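Local structure of alginase (Pseudoalteromonas, 4Q8K) at residues Gly186-Tyr191 and Gly320-Ser325; Thr222-His227 and Phe285-Val290; Lys237-Asp242 and Asp259-Leu264. The protein probably cleaves alginate by beta-elimination, as a lyase of polysaccharide lyase family 18 whose catalytic domain is a beta-jelly roll. All blocks are in the same frame, centred on the assembly; numbering follows the deposited sequence.

Overall arrangement
Five of the six segments lie in one antiparallel sheet of the jelly roll, in the order 186-191, 320-325, 222-227, 237-242, 259-264; only 285-290 belongs to the facing sheet. Contact 2 therefore bridges the sandwich, while contacts 1 and 3 are lateral pairings on either side of strand 222-227. The centre of contact 2 is about 13 Å from that of contact 1 and about 8 Å from that of contact 3. N321 OD1 to T222 OG1 (2.6 Å) and S225 O to V238 N (2.9 Å) tie them together. Sulfates at R188 and Y239 lie along the face turned away from the core, probably the substrate side, whereas calcium sits at the end of contact 3.

Contact 1. Residues Gly186-Tyr191 and Gly320-Ser325; sequences GWRHEY and GNYLQS. With SO4 (sulfate ion), chain D.
R188 and Y322 meet as a cation-pi pair on two neighbouring antiparallel strands of the jelly roll, the second of which carries the GxYxQ part of a sequence motif familiar from alginate lyases. The guanidinium CZ stands 4.2 Å from the centroid of the Y322 ring and 19° off its normal, so it lies over the face, although the two planes are inclined by 46°.

The backbone below is the tight part. W187 pairs with L323 and H189 with N321 as hydrogen-bonded pairs; in the latter N321 N reaches H189 O at 2.9 Å and H189 N reaches N321 O at 3.0 Å. At the intervening non-hydrogen-bonded pair, CA of R188 and CA of Y322 are 4.1 Å apart. A glycine closes each end of the ladder: a side chain on G186 would run into L323 O, which already receives a CA-H...O contact from G186 CA at 3.3 Å, and one on G320 would strike H189 O. The face bearing W187, H189, N321 and L323 is sealed by helices 174-177 and 340-349.

The face with R188, E190 and Y322 is the side that leaves room for a small ion: a sulfate, probably from the crystallisation liquor, is bound there. With CG between the backbone N and carbonyl carbon (chi1 80°), the arginine rises over its cross-strand neighbour and the chain then bends at chi3. E157 forms a salt bridge with NH1, K318 with E190 OE1, and N185 N is bonded to the tyrosine hydroxyl; together they fix the polar ends of this face. E190 OE2 comes within 3.8 Å of Y322 CB. R188 grips the anion with two nitrogens, NH2 donating to sulfate O4 at 3.2 Å and NH1 more closely to O3, at 2.9 Å.

Contact 2. Residues Thr222-His227 and Phe285-Val290; sequences TIISQH and FNLRVV
S225 and V289 mark the closest backbone approach of two strands that belong to opposite sheets of the jelly-roll sandwich, their CA atoms 8.4 Å apart. The axes of 222-227 and 285-290 pass at 9.5 Å and diverge by only 12°, so the strands are nearly aligned across the core. That spacing is one of side chains between sheets, and no hydrogen bond joins the segments.

Strand 222-227 does not alternate evenly. I224 has psi near -10°, and both it and S225 direct their side chains toward the opposite sheet, while both make backbone hydrogen bonds with V238; this is the signature of a classic beta bulge, and it presents two successive residues to the interior.

I224 supplies the main apolar knob. Its CG1 sits between the backbone N and carbonyl carbon (chi1 64°), and the extended CD1 comes head-on to the edge of the F285 ring, 3.7 Å from CZ. The same methyl slides past L287, meeting CD2 at 4.0 Å. F285 is steadied further by a ring stack with F301. In the middle, S225 OG dips between two methyls, 3.9 Å from L287 CD2 and 3.9 Å from V289 CG2. At the far end H227 turns its imidazole edge to V289, CE1 lying 4.0 Å from CG1, while F317, on a strand of the sheet that holds H227, packs against both.

H227 brings polar nitrogens into the core, and both are spoken for: ND1 is bonded to S236 OG and NE2 to E206 OE2. With the ring held at both nitrogens, the carbon between them is what faces the valine. Between the two segments cohesion is van der Waals contact, but beside them the bond to E206, on the strand next to 285-290, adds a polar link from sheet to sheet.

Contact 3. Residues Lys237-Asp242 and Asp259-Leu264; sequences KVYVSD and DVYVRL. With CA (calcium ion), chain B; SO4 (sulfate ion), chain C.
Y239 and Y261 lie on adjacent antiparallel strands, and their side chains interleave on one face of the sheet. The planes differ by only 14°, with centroids 4.6 Å apart, yet the rings are slid so far that they barely overlap. Because of the offset, it is CB of Y239, not its ring centre, that sits over the face of the Y261 ring, 3.8 Å from the centroid, a CH-pi contact. Packing is tightest where Y239 CD1 meets Y261 CE1 at 3.2 Å. Opposite first torsions produce the fit, chi1 -62° in Y239 against 61° in Y261, which leans the second ring back across its partner.

Each ring has a further neighbour: S241 CB nudges Y261 CE2 at 3.6 Å, and the extended chain of R263 passes obliquely by the other ring, CD 3.5 Å from Y239 OH. That hydroxyl donates to sulfate O3 at 3.0 Å; E245 and E271 hold the arginine's end. Exchanging Y239 for an alanine would probably open a gap between Y261 and R263 and leave the sulfate oxygen without this donor. The other face is smoother, the methyls of V238 and V240 meeting those of V262 and V260, with V298 of the facing sheet covering V238 and V262.

Below the rings the backbone bond from Y239 N to Y261 O is short, 2.8 Å. Toward the strand end, D242 OD1 binds calcium at 2.4 Å, and D259 OD2 accepts a bond from a water that also binds the calcium. D250, V252, N255 and I257 complete the site: an antiparallel jelly-roll hairpin whose long connecting loop is folded round a calcium ion.

Contact 1. Residues Gly186-Tyr191 and Gly320-Ser325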
loop_
_atom_site.group_PDB
_atom_site.type_symbol
_atom_site.label_atom_id
_atom_site.label_comp_id
_atom_site.label_asym_id
_atom_site.label_seq_id
_atom_site.Cartn_x
_atom_site.Cartn_y
_atom_site.Cartn_z
ATOM N N GLY A 186 -11.848 4.057 -1.554
ATOM C CA GLY A 186 -11.151 5.210 -1.032
ATOM C C GLY A 186 -10.550 6.045 -2.136
ATOM O O GLY A 186 -11.054 6.063 -3.262
ATOM N N TRP A 187 -9.476 6.742 -1.803
ATOM C CA TRP A 187 -8.739 7.545 -2.767
ATOM C C TRP A 187 -7.326 7.016 -2.806
ATOM O O TRP A 187 -6.792 6.636 -1.769
ATOM C CB TRP A 187 -8.686 8.993 -2.318
ATOM C CG TRP A 187 -9.837 9.820 -2.782
ATOM C CD1 TRP A 187 -10.738 9.508 -3.764
ATOM C CD2 TRP A 187 -10.226 11.089 -2.265
ATOM N NE1 TRP A 187 -11.657 10.527 -3.902
ATOM C CE2 TRP A 187 -11.354 11.512 -3.000
ATOM C CE3 TRP A 187 -9.712 11.926 -1.271
ATOM C CZ2 TRP A 187 -11.995 12.719 -2.746
ATOM C CZ3 TRP A 187 -10.338 13.131 -1.030
ATOM C CH2 TRP A 187 -11.466 13.519 -1.770
ATOM N N ARG A 188 -6.709 7.001 -3.983
ATOM C CA ARG A 188 -5.331 6.521 -4.072
ATOM C C ARG A 188 -4.396 7.448 -4.836
ATOM O O ARG A 188 -4.820 8.264 -5.668
ATOM C CB ARG A 188 -5.264 5.112 -4.675
ATOM C CG ARG A 188 -5.361 5.095 -6.196
ATOM C CD ARG A 188 -5.517 3.692 -6.736
ATOM N NE ARG A 188 -6.702 3.028 -6.205
ATOM C CZ ARG A 188 -7.101 1.809 -6.546
ATOM N NH1 ARG A 188 -6.403 1.089 -7.420
ATOM N NH2 ARG A 188 -8.203 1.304 -6.007
ATOM N N HIS A 189 -3.113 7.296 -4.534
ATOM C CA HIS A 189 -2.030 7.897 -5.297
ATOM C C HIS A 189 -0.961 6.810 -5.312
ATOM O O HIS A 189 -0.346 6.541 -4.284
ATOM C CB HIS A 189 -1.512 9.133 -4.595
ATOM C CG HIS A 189 -0.859 10.118 -5.513
ATOM N ND1 HIS A 189 -0.164 11.210 -5.054
ATOM C CD2 HIS A 189 -0.793 10.163 -6.866
ATOM C CE1 HIS A 189 0.294 11.905 -6.087
ATOM N NE2 HIS A 189 -0.077 11.292 -7.194
ATOM N N GLU A 190 -0.753 6.180 -6.465
ATOM C CA GLU A 190 -0.129 4.866 -6.490
ATOM C C GLU A 190 0.516 4.551 -7.837
ATOM O O GLU A 190 0.063 5.032 -8.887
ATOM C CB GLU A 190 -1.242 3.859 -6.215
ATOM C CG GLU A 190 -0.860 2.416 -6.064
ATOM C CD GLU A 190 -2.081 1.584 -5.727
ATOM O OE1 GLU A 190 -2.869 1.263 -6.648
ATOM O OE2 GLU A 190 -2.264 1.275 -4.537
ATOM N N TYR A 191 1.568 3.734 -7.801
ATOM C CA TYR A 191 2.158 3.191 -9.018
ATOM C C TYR A 191 1.818 1.707 -9.106
ATOM O O TYR A 191 1.734 1.028 -8.082
ATOM C CB TYR A 191 3.679 3.339 -9.000
ATOM C CG TYR A 191 4.211 4.728 -9.270
ATOM C CD1 TYR A 191 4.177 5.271 -10.550
ATOM C CD2 TYR A 191 4.783 5.484 -8.252
ATOM C CE1 TYR A 191 4.683 6.528 -10.797
ATOM C CE2 TYR A 191 5.283 6.742 -8.487
ATOM C CZ TYR A 191 5.233 7.259 -9.765
ATOM O OH TYR A 191 5.730 8.516 -10.001
ATOM N N GLY A 320 2.528 3.034 -2.921
ATOM C CA GLY A 320 2.154 4.432 -2.800
ATOM C C GLY A 320 1.291 4.654 -1.574
ATOM O O GLY A 320 1.646 4.267 -0.462
ATOM N N ASN A 321 0.138 5.278 -1.765
ATOM C CA ASN A 321 -0.710 5.574 -0.627
ATOM C C ASN A 321 -2.147 5.423 -1.082
ATOM O O ASN A 321 -2.683 6.293 -1.782
ATOM C CB ASN A 321 -0.401 6.986 -0.111
ATOM C CG ASN A 321 -1.272 7.398 1.066
ATOM O OD1 ASN A 321 -2.217 6.703 1.429
ATOM N ND2 ASN A 321 -0.967 8.551 1.645
ATOM N N TYR A 322 -2.740 4.283 -0.737
ATOM C CA TYR A 322 -4.136 3.997 -1.041
ATOM C C TYR A 322 -4.949 4.144 0.243
ATOM O O TYR A 322 -5.047 3.212 1.034
ATOM C CB TYR A 322 -4.236 2.576 -1.582
ATOM C CG TYR A 322 -5.607 2.099 -1.993
ATOM C CD1 TYR A 322 -6.708 2.948 -1.993
ATOM C CD2 TYR A 322 -5.801 0.777 -2.373
ATOM C CE1 TYR A 322 -7.954 2.493 -2.373
ATOM C CE2 TYR A 322 -7.050 0.310 -2.752
ATOM C CZ TYR A 322 -8.124 1.180 -2.746
ATOM O OH TYR A 322 -9.367 0.724 -3.125
ATOM N N LEU A 323 -5.526 5.331 0.434
ATOM C CA LEU A 323 -6.255 5.685 1.653
ATOM C C LEU A 323 -7.634 5.022 1.710
ATOM O O LEU A 323 -8.451 5.177 0.795
ATOM C CB LEU A 323 -6.392 7.210 1.738
ATOM C CG LEU A 323 -6.876 7.845 3.049
ATOM C CD1 LEU A 323 -5.857 7.634 4.163
ATOM C CD2 LEU A 323 -7.152 9.341 2.832
ATOM N N GLN A 324 -7.872 4.275 2.789
ATOM C CA GLN A 324 -9.049 3.435 2.937
ATOM C C GLN A 324 -10.186 4.214 3.587
ATOM O O GLN A 324 -9.989 4.845 4.621
ATOM C CB GLN A 324 -8.712 2.221 3.810
ATOM C CG GLN A 324 -7.550 1.373 3.276
ATOM C CD GLN A 324 -7.870 0.734 1.929
ATOM O OE1 GLN A 324 -7.281 1.088 0.902
ATOM N NE2 GLN A 324 -8.799 -0.216 1.931
ATOM N N SER A 325 -11.371 4.169 2.979
ATOM C CA SER A 325 -12.521 4.878 3.539
ATOM C C SER A 325 -13.222 3.965 4.537
ATOM O O SER A 325 -14.104 3.197 4.172
ATOM C CB SER A 325 -13.486 5.313 2.434
ATOM O OG SER A 325 -14.533 6.114 2.964
HETATM S S SO4 D . -9.019 -1.988 -7.896
HETATM O O1 SO4 D . -9.674 -2.522 -9.093
HETATM O O2 SO4 D . -8.683 -3.103 -7.009
HETATM O O3 SO4 D . -7.821 -1.254 -8.299
HETATM O O4 SO4 D . -9.936 -1.089 -7.209
#

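Contact 2. Residues Thr222-His227 and Phe285-Val290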
loop_
_atom_site.group_PDB
_atom_site.type_symbol
_atom_site.label_atom_id
_atom_site.label_comp_id
_atom_site.label_asym_id
_atom_site.label_seq_id
_atom_site.Cartn_x
_atom_site.Cartn_y
_atom_site.Cartn_z
ATOM N N THR A 222 -4.117 3.284 5.528
ATOM C CA THR A 222 -3.749 3.222 4.118
ATOM C C THR A 222 -3.013 1.935 3.787
ATOM O O THR A 222 -2.421 1.302 4.669
ATOM C CB THR A 222 -2.849 4.396 3.719
ATOM O OG1 THR A 222 -2.510 4.277 2.327
ATOM C CG2 THR A 222 -1.576 4.409 4.563
ATOM N N ILE A 223 -3.079 1.546 2.517
ATOM C CA ILE A 223 -2.248 0.457 2.001
ATOM C C ILE A 223 -1.111 1.088 1.197
ATOM O O ILE A 223 -1.356 1.861 0.265
ATOM C CB ILE A 223 -3.070 -0.520 1.121
ATOM C CG1 ILE A 223 -4.183 -1.188 1.940
ATOM C CG2 ILE A 223 -2.166 -1.602 0.489
ATOM C CD1 ILE A 223 -5.144 -1.979 1.084
ATOM N N ILE A 224 0.135 0.768 1.558
ATOM C CA ILE A 224 1.291 1.451 0.960
ATOM C C ILE A 224 2.056 0.561 -0.021
ATOM O O ILE A 224 2.935 1.032 -0.737
ATOM C CB ILE A 224 2.288 2.015 2.017
ATOM C CG1 ILE A 224 2.930 0.897 2.842
ATOM C CG2 ILE A 224 1.616 3.045 2.942
ATOM C CD1 ILE A 224 4.047 1.388 3.727
ATOM N N SER A 225 1.719 -0.720 -0.039
ATOM C CA SER A 225 2.262 -1.628 -1.046
ATOM C C SER A 225 1.399 -2.881 -1.119
ATOM O O SER A 225 0.857 -3.331 -0.113
ATOM C CB SER A 225 3.739 -1.950 -0.767
ATOM O OG SER A 225 3.880 -2.878 0.294
ATOM N N GLN A 226 1.254 -3.444 -2.309
ATOM C CA GLN A 226 0.454 -4.648 -2.448
ATOM C C GLN A 226 0.735 -5.411 -3.730
ATOM O O GLN A 226 1.095 -4.823 -4.751
ATOM C CB GLN A 226 -1.038 -4.331 -2.365
ATOM C CG GLN A 226 -1.525 -3.408 -3.445
ATOM C CD GLN A 226 -3.014 -3.191 -3.352
ATOM O OE1 GLN A 226 -3.802 -4.103 -3.606
ATOM N NE2 GLN A 226 -3.408 -1.982 -2.988
ATOM N N HIS A 227 0.575 -6.727 -3.659
ATOM C CA HIS A 227 0.484 -7.536 -4.856
ATOM C C HIS A 227 -1.001 -7.725 -5.127
ATOM O O HIS A 227 -1.746 -8.203 -4.275
ATOM C CB HIS A 227 1.202 -8.879 -4.685
ATOM C CG HIS A 227 2.695 -8.774 -4.768
ATOM N ND1 HIS A 227 3.496 -8.615 -3.656
ATOM C CD2 HIS A 227 3.530 -8.774 -5.836
ATOM C CE1 HIS A 227 4.760 -8.538 -4.033
ATOM N NE2 HIS A 227 4.809 -8.631 -5.352
ATOM N N PHE A 285 10.269 4.607 8.555
ATOM C CA PHE A 285 10.738 3.230 8.711
ATOM C C PHE A 285 11.229 2.688 7.377
ATOM O O PHE A 285 11.031 3.315 6.334
ATOM C CB PHE A 285 9.640 2.336 9.295
ATOM C CG PHE A 285 8.448 2.130 8.378
ATOM C CD1 PHE A 285 7.407 3.037 8.344
ATOM C CD2 PHE A 285 8.357 0.993 7.585
ATOM C CE1 PHE A 285 6.312 2.828 7.512
ATOM C CE2 PHE A 285 7.274 0.778 6.763
ATOM C CZ PHE A 285 6.243 1.691 6.723
ATOM N N ASN A 286 11.882 1.531 7.412
ATOM C CA ASN A 286 12.355 0.899 6.196
ATOM C C ASN A 286 11.441 -0.242 5.795
ATOM O O ASN A 286 11.077 -1.083 6.623
ATOM C CB ASN A 286 13.786 0.382 6.386
ATOM C CG ASN A 286 14.463 0.040 5.070
ATOM O OD1 ASN A 286 14.919 0.929 4.350
ATOM N ND2 ASN A 286 14.538 -1.249 4.753
ATOM N N LEU A 287 11.064 -0.265 4.521
ATOM C CA LEU A 287 10.192 -1.303 3.994
ATOM C C LEU A 287 10.900 -2.125 2.923
ATOM O O LEU A 287 11.436 -1.579 1.967
ATOM C CB LEU A 287 8.916 -0.694 3.400
ATOM C CG LEU A 287 7.928 -1.688 2.782
ATOM C CD1 LEU A 287 7.338 -2.617 3.822
ATOM C CD2 LEU A 287 6.808 -0.920 2.067
ATOM N N ARG A 288 10.898 -3.439 3.087
ATOM C CA ARG A 288 11.415 -4.329 2.048
ATOM C C ARG A 288 10.404 -5.428 1.748
ATOM O O ARG A 288 10.010 -6.184 2.633
ATOM C CB ARG A 288 12.767 -4.943 2.446
ATOM C CG ARG A 288 13.433 -5.743 1.323
ATOM C CD ARG A 288 14.919 -6.005 1.621
ATOM N NE ARG A 288 15.629 -6.553 0.464
ATOM C CZ ARG A 288 15.875 -7.846 0.302
ATOM N NH1 ARG A 288 16.518 -8.293 -0.772
ATOM N NH2 ARG A 288 15.475 -8.699 1.231
ATOM N N VAL A 289 9.988 -5.509 0.490
ATOM C CA VAL A 289 9.047 -6.526 0.057
ATOM C C VAL A 289 9.723 -7.371 -1.002
ATOM O O VAL A 289 10.203 -6.844 -2.005
ATOM C CB VAL A 289 7.775 -5.890 -0.549
ATOM C CG1 VAL A 289 6.811 -6.962 -1.014
ATOM C CG2 VAL A 289 7.112 -4.981 0.471
ATOM N N VAL A 290 9.765 -8.677 -0.773
ATOM C CA VAL A 290 10.356 -9.594 -1.736
ATOM C C VAL A 290 9.343 -10.630 -2.182
ATOM O O VAL A 290 8.674 -11.246 -1.356
ATOM C CB VAL A 290 11.568 -10.332 -1.132
ATOM C CG1 VAL A 290 12.204 -11.234 -2.176
ATOM C CG2 VAL A 290 12.576 -9.332 -0.572
#

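Contact 3. Residues Lys237-Asp242 and Asp259-Leu264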
loop_
_atom_site.group_PDB
_atom_site.type_symbol
_atom_site.label_atom_id
_atom_site.label_comp_id
_atom_site.label_asym_id
_atom_site.label_seq_id
_atom_site.Cartn_x
_atom_site.Cartn_y
_atom_site.Cartn_z
ATOM N N LYS A 237 -0.629 -7.308 1.117
ATOM C CA LYS A 237 -0.963 -5.921 1.412
ATOM C C LYS A 237 -0.207 -5.465 2.647
ATOM O O LYS A 237 -0.188 -6.164 3.658
ATOM C CB LYS A 237 -2.466 -5.764 1.651
ATOM C CG LYS A 237 -3.313 -5.938 0.411
ATOM C CD LYS A 237 -4.791 -6.037 0.762
ATOM C CE LYS A 237 -5.100 -7.350 1.485
ATOM N NZ LYS A 237 -6.547 -7.464 1.822
ATOM N N VAL A 238 0.428 -4.309 2.561
ATOM C CA VAL A 238 1.116 -3.727 3.709
ATOM C C VAL A 238 0.346 -2.491 4.125
ATOM O O VAL A 238 0.051 -1.627 3.284
ATOM C CB VAL A 238 2.554 -3.324 3.376
ATOM C CG1 VAL A 238 3.235 -2.705 4.588
ATOM C CG2 VAL A 238 3.342 -4.538 2.880
ATOM N N TYR A 239 0.022 -2.403 5.416
ATOM C CA TYR A 239 -0.841 -1.329 5.919
ATOM C C TYR A 239 -0.139 -0.429 6.914
ATOM O O TYR A 239 0.736 -0.855 7.670
ATOM C CB TYR A 239 -2.043 -1.887 6.683
ATOM C CG TYR A 239 -3.009 -2.764 5.931
ATOM C CD1 TYR A 239 -2.671 -4.064 5.591
ATOM C CD2 TYR A 239 -4.290 -2.302 5.607
ATOM C CE1 TYR A 239 -3.556 -4.882 4.933
ATOM C CE2 TYR A 239 -5.191 -3.125 4.945
ATOM C CZ TYR A 239 -4.816 -4.405 4.607
ATOM O OH TYR A 239 -5.695 -5.233 3.951
ATOM N N VAL A 240 -0.587 0.816 6.936
ATOM C CA VAL A 240 -0.296 1.740 8.015
ATOM C C VAL A 240 -1.669 2.206 8.521
ATOM O O VAL A 240 -2.431 2.832 7.787
ATOM C CB VAL A 240 0.557 2.927 7.545
ATOM C CG1 VAL A 240 0.811 3.893 8.693
ATOM C CG2 VAL A 240 1.879 2.434 6.959
ATOM N N SER A 241 -1.989 1.866 9.765
ATOM C CA SER A 241 -3.391 1.788 10.178
ATOM C C SER A 241 -3.608 2.187 11.633
ATOM O O SER A 241 -2.923 1.692 12.525
ATOM C CB SER A 241 -3.888 0.351 9.953
ATOM O OG SER A 241 -5.193 0.148 10.451
ATOM N N ASP A 242 -4.594 3.050 11.873
ATOM C CA ASP A 242 -4.862 3.542 13.225
ATOM C C ASP A 242 -6.268 3.131 13.653
ATOM O O ASP A 242 -7.086 3.977 13.995
ATOM C CB ASP A 242 -4.682 5.069 13.290
ATOM C CG ASP A 242 -4.759 5.624 14.714
ATOM O OD1 ASP A 242 -4.701 4.823 15.661
ATOM O OD2 ASP A 242 -4.876 6.859 14.892
ATOM N N ASP A 259 -0.450 1.153 13.528
ATOM C CA ASP A 259 0.076 -0.192 13.366
ATOM C C ASP A 259 0.578 -0.343 11.940
ATOM O O ASP A 259 -0.066 0.108 10.988
ATOM C CB ASP A 259 -1.019 -1.218 13.623
ATOM C CG ASP A 259 -1.434 -1.264 15.078
ATOM O OD1 ASP A 259 -0.578 -1.606 15.921
ATOM O OD2 ASP A 259 -2.596 -0.940 15.377
ATOM N N VAL A 260 1.737 -0.969 11.790
ATOM C CA VAL A 260 2.231 -1.305 10.470
ATOM C C VAL A 260 2.231 -2.815 10.417
ATOM O O VAL A 260 2.867 -3.472 11.242
ATOM C CB VAL A 260 3.659 -0.790 10.231
ATOM C CG1 VAL A 260 4.136 -1.200 8.838
ATOM C CG2 VAL A 260 3.726 0.719 10.424
ATOM N N TYR A 261 1.484 -3.375 9.480
ATOM C CA TYR A 261 1.328 -4.816 9.429
ATOM C C TYR A 261 1.137 -5.276 8.009
ATOM O O TYR A 261 0.914 -4.464 7.092
ATOM C CB TYR A 261 0.148 -5.282 10.303
ATOM C CG TYR A 261 -1.215 -4.740 9.911
ATOM C CD1 TYR A 261 -2.023 -5.416 9.000
ATOM C CD2 TYR A 261 -1.699 -3.577 10.481
ATOM C CE1 TYR A 261 -3.275 -4.937 8.661
ATOM C CE2 TYR A 261 -2.957 -3.081 10.141
ATOM C CZ TYR A 261 -3.734 -3.768 9.237
ATOM O OH TYR A 261 -4.976 -3.269 8.900
ATOM N N VAL A 262 1.218 -6.585 7.828
ATOM C CA VAL A 262 1.053 -7.159 6.517
ATOM C C VAL A 262 -0.020 -8.234 6.532
ATOM O O VAL A 262 -0.180 -8.965 7.518
ATOM C CB VAL A 262 2.393 -7.734 5.999
ATOM C CG1 VAL A 262 2.889 -8.841 6.937
ATOM C CG2 VAL A 262 2.224 -8.254 4.584
ATOM N N ARG A 263 -0.783 -8.318 5.450
ATOM C CA ARG A 263 -1.627 -9.485 5.224
ATOM C C ARG A 263 -1.126 -10.169 3.974
ATOM O O ARG A 263 -0.927 -9.509 2.939
ATOM C CB ARG A 263 -3.084 -9.078 5.003
ATOM C CG ARG A 263 -3.773 -8.567 6.243
ATOM C CD ARG A 263 -5.196 -8.110 5.955
ATOM N NE ARG A 263 -5.920 -7.973 7.212
ATOM C CZ ARG A 263 -6.640 -8.950 7.749
ATOM N NH1 ARG A 263 -6.742 -10.112 7.119
ATOM N NH2 ARG A 263 -7.250 -8.764 8.913
ATOM N N LEU A 264 -0.942 -11.482 4.078
ATOM C CA LEU A 264 -0.516 -12.334 2.974
ATOM C C LEU A 264 -1.543 -13.431 2.734
ATOM O O LEU A 264 -1.897 -14.172 3.651
ATOM C CB LEU A 264 0.841 -12.979 3.285
ATOM C CG LEU A 264 1.993 -12.010 3.541
ATOM C CD1 LEU A 264 3.267 -12.781 3.938
ATOM C CD2 LEU A 264 2.243 -11.159 2.308
HETATM CA CA CA B . -3.673 3.203 17.053
HETATM S S SO4 C . -9.257 -4.942 5.414
HETATM O O1 SO4 C . -8.551 -4.188 6.432
HETATM O O2 SO4 C . -10.674 -4.591 5.409
HETATM O O3 SO4 C . -8.647 -4.591 4.129
HETATM O O4 SO4 C . -9.108 -6.378 5.650
HETATM O O HOH W 1 -7.252 -2.186 10.447
HETATM O O HOH W 2 -4.865 -0.691 12.996
HETATM O O HOH W 3 -4.220 1.108 15.793
#